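Local coordinates for PBP5 (Haemophilus influenzae, PDB 3A3J), which removes the terminal D-alanine from peptidoglycan precursor peptides as a serine D,D-carboxypeptidase of the penicillin-binding protein family, at residues M78-N83 against F177-I182. Numbering follows the deposited sequence.
Sequences MFLDLN and FTFNKI
The side-chain amide nitrogen of N180, ND2, is gripped twice by the loop 78-83: it donates to D81 OD2 at 2.9 Å and to the backbone F79 O at 3.0 Å. N180 sits in the type I' turn, F179 to I182, of a two-stranded β-hairpin, and with CG anti to the backbone N (chi1 -159°) its amide extends to the loop. F79 O is met almost head-on, whereas D81 OD2 is approached from above the carboxylate plane, which stands nearly perpendicular to the amide. Both bonds are bent, and the pair would fix which end of the amide faces the loop.

Next to this polar pair the packing turns apolar. M78 lays its methyl over the centre of the F179 ring, CE 3.7 Å from the centroid in a CH-pi contact, with SD farther above the same face, a Met-aromatic contact. The same CE meets the edge of the F177 ring, in its plane, at CE2. L80 CD2 touches F179 CE2 at 3.7 Å, and on the hairpin's second strand I182 CG2 rests against F79 CE2.

D102, at the start of helix 101-112, takes the backbone N-H groups of M78 and L80, tying this loop to the carboxypeptidase domain's helices. M78 is about 9 Å from the probable active-site residues K39 and S99, side chain to side chain. A water lies between the backbones, 2.8 Å from M78 O and 3.0 Å from F179 O, though it may not donate to both at once.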
loop_
_atom_site.group_PDB
_atom_site.type_symbol
_atom_site.label_atom_id
_atom_site.label_comp_id
_atom_site.label_asym_id
_atom_site.label_seq_id
_atom_site.Cartn_x
_atom_site.Cartn_y
_atom_site.Cartn_z
ATOM N N MET A 78 -11.252 4.616 -21.085
ATOM C CA MET A 78 -11.944 5.837 -20.812
ATOM C C MET A 78 -12.554 6.513 -22.082
ATOM O O MET A 78 -13.225 7.525 -22.003
ATOM C CB MET A 78 -11.040 6.736 -19.964
ATOM C CG MET A 78 -10.668 8.069 -20.500
ATOM S SD MET A 78 -9.572 8.791 -19.306
ATOM C CE MET A 78 -10.134 10.499 -19.228
ATOM N N PHE A 79 -12.377 5.867 -23.231
ATOM C CA PHE A 79 -12.824 6.405 -24.551
ATOM C C PHE A 79 -12.165 7.674 -25.052
ATOM O O PHE A 79 -12.872 8.606 -25.438
ATOM C CB PHE A 79 -14.357 6.464 -24.686
ATOM C CG PHE A 79 -15.022 5.164 -24.436
ATOM C CD1 PHE A 79 -15.266 4.275 -25.469
ATOM C CD2 PHE A 79 -15.396 4.806 -23.126
ATOM C CE1 PHE A 79 -15.862 3.037 -25.212
ATOM C CE2 PHE A 79 -15.997 3.599 -22.863
ATOM C CZ PHE A 79 -16.245 2.695 -23.871
ATOM N N LEU A 80 -10.816 7.685 -25.081
ATOM C CA LEU A 80 -10.020 8.845 -25.581
ATOM C C LEU A 80 -10.108 8.881 -27.098
ATOM O O LEU A 80 -9.806 7.870 -27.748
ATOM C CB LEU A 80 -8.539 8.732 -25.172
ATOM C CG LEU A 80 -8.263 8.710 -23.656
ATOM C CD1 LEU A 80 -6.789 8.655 -23.429
ATOM C CD2 LEU A 80 -8.872 9.912 -22.910
ATOM N N ASP A 81 -10.543 10.007 -27.648
ATOM C CA ASP A 81 -10.658 10.138 -29.135
ATOM C C ASP A 81 -9.403 10.758 -29.749
ATOM O O ASP A 81 -8.746 11.617 -29.153
ATOM C CB ASP A 81 -11.854 10.988 -29.519
ATOM C CG ASP A 81 -13.137 10.239 -29.361
ATOM O OD1 ASP A 81 -13.113 8.989 -29.491
ATOM O OD2 ASP A 81 -14.139 10.884 -29.050
ATOM N N LEU A 82 -9.074 10.290 -30.943
ATOM C CA LEU A 82 -7.896 10.707 -31.667
ATOM C C LEU A 82 -7.929 12.208 -31.838
ATOM O O LEU A 82 -8.968 12.802 -32.058
ATOM C CB LEU A 82 -7.862 10.001 -33.018
ATOM C CG LEU A 82 -6.594 10.157 -33.858
ATOM C CD1 LEU A 82 -5.430 9.608 -33.088
ATOM C CD2 LEU A 82 -6.688 9.417 -35.198
ATOM N N ASN A 83 -6.803 12.842 -31.631
ATOM C CA ASN A 83 -6.676 14.271 -31.906
ATOM C C ASN A 83 -7.438 15.166 -30.957
ATOM O O ASN A 83 -7.791 16.283 -31.306
ATOM C CB ASN A 83 -7.036 14.594 -33.378
ATOM C CG ASN A 83 -6.640 16.012 -33.774
ATOM O OD1 ASN A 83 -5.543 16.492 -33.436
ATOM N ND2 ASN A 83 -7.549 16.713 -34.446
ATOM N N PHE A 177 -17.240 7.769 -13.068
ATOM C CA PHE A 177 -16.484 8.883 -13.690
ATOM C C PHE A 177 -17.104 9.076 -15.047
ATOM O O PHE A 177 -17.286 8.126 -15.807
ATOM C CB PHE A 177 -14.987 8.482 -13.862
ATOM C CG PHE A 177 -14.136 9.446 -14.719
ATOM C CD1 PHE A 177 -14.085 10.795 -14.441
ATOM C CD2 PHE A 177 -13.301 8.961 -15.716
ATOM C CE1 PHE A 177 -13.281 11.636 -15.192
ATOM C CE2 PHE A 177 -12.445 9.831 -16.450
ATOM C CZ PHE A 177 -12.417 11.131 -16.153
ATOM N N THR A 178 -17.354 10.312 -15.383
ATOM C CA THR A 178 -17.935 10.567 -16.670
ATOM C C THR A 178 -16.901 11.248 -17.604
ATOM O O THR A 178 -16.308 12.204 -17.240
ATOM C CB THR A 178 -19.207 11.440 -16.445
ATOM O OG1 THR A 178 -20.146 10.665 -15.692
ATOM C CG2 THR A 178 -19.855 11.899 -17.773
ATOM N N PHE A 179 -16.752 10.791 -18.830
ATOM C CA PHE A 179 -15.840 11.487 -19.726
ATOM C C PHE A 179 -16.277 11.224 -21.141
ATOM O O PHE A 179 -16.731 10.111 -21.484
ATOM C CB PHE A 179 -14.366 10.980 -19.536
ATOM C CG PHE A 179 -13.383 11.627 -20.475
ATOM C CD1 PHE A 179 -12.862 12.864 -20.200
ATOM C CD2 PHE A 179 -13.067 11.022 -21.714
ATOM C CE1 PHE A 179 -11.989 13.523 -21.131
ATOM C CE2 PHE A 179 -12.167 11.665 -22.624
ATOM C CZ PHE A 179 -11.649 12.921 -22.310
ATOM N N ASN A 180 -16.053 12.202 -22.013
ATOM C CA ASN A 180 -16.493 12.017 -23.387
ATOM C C ASN A 180 -17.923 11.483 -23.401
ATOM O O ASN A 180 -18.241 10.537 -24.113
ATOM C CB ASN A 180 -15.583 11.043 -24.102
ATOM C CG ASN A 180 -15.677 11.194 -25.643
ATOM O OD1 ASN A 180 -16.211 12.186 -26.112
ATOM N ND2 ASN A 180 -15.224 10.200 -26.396
ATOM N N LYS A 181 -18.779 12.058 -22.557
ATOM C CA LYS A 181 -20.199 11.609 -22.466
ATOM C C LYS A 181 -20.478 10.174 -22.069
ATOM O O LYS A 181 -21.611 9.790 -22.166
ATOM C CB LYS A 181 -20.947 11.792 -23.812
ATOM C CG LYS A 181 -20.882 13.198 -24.370
ATOM C CD LYS A 181 -21.384 13.307 -25.826
ATOM C CE LYS A 181 -21.931 14.712 -25.991
ATOM N NZ LYS A 181 -21.448 15.556 -24.834
ATOM N N ILE A 182 -19.478 9.374 -21.687
ATOM C CA ILE A 182 -19.681 8.040 -21.211
ATOM C C ILE A 182 -19.441 8.069 -19.654
ATOM O O ILE A 182 -18.465 8.654 -19.163
ATOM C CB ILE A 182 -18.681 7.104 -21.847
ATOM C CG1 ILE A 182 -18.610 7.353 -23.370
ATOM C CG2 ILE A 182 -18.965 5.649 -21.480
ATOM C CD1 ILE A 182 -19.537 6.539 -24.157
HETATM O O HOH W 1 -15.601 7.447 -20.576
#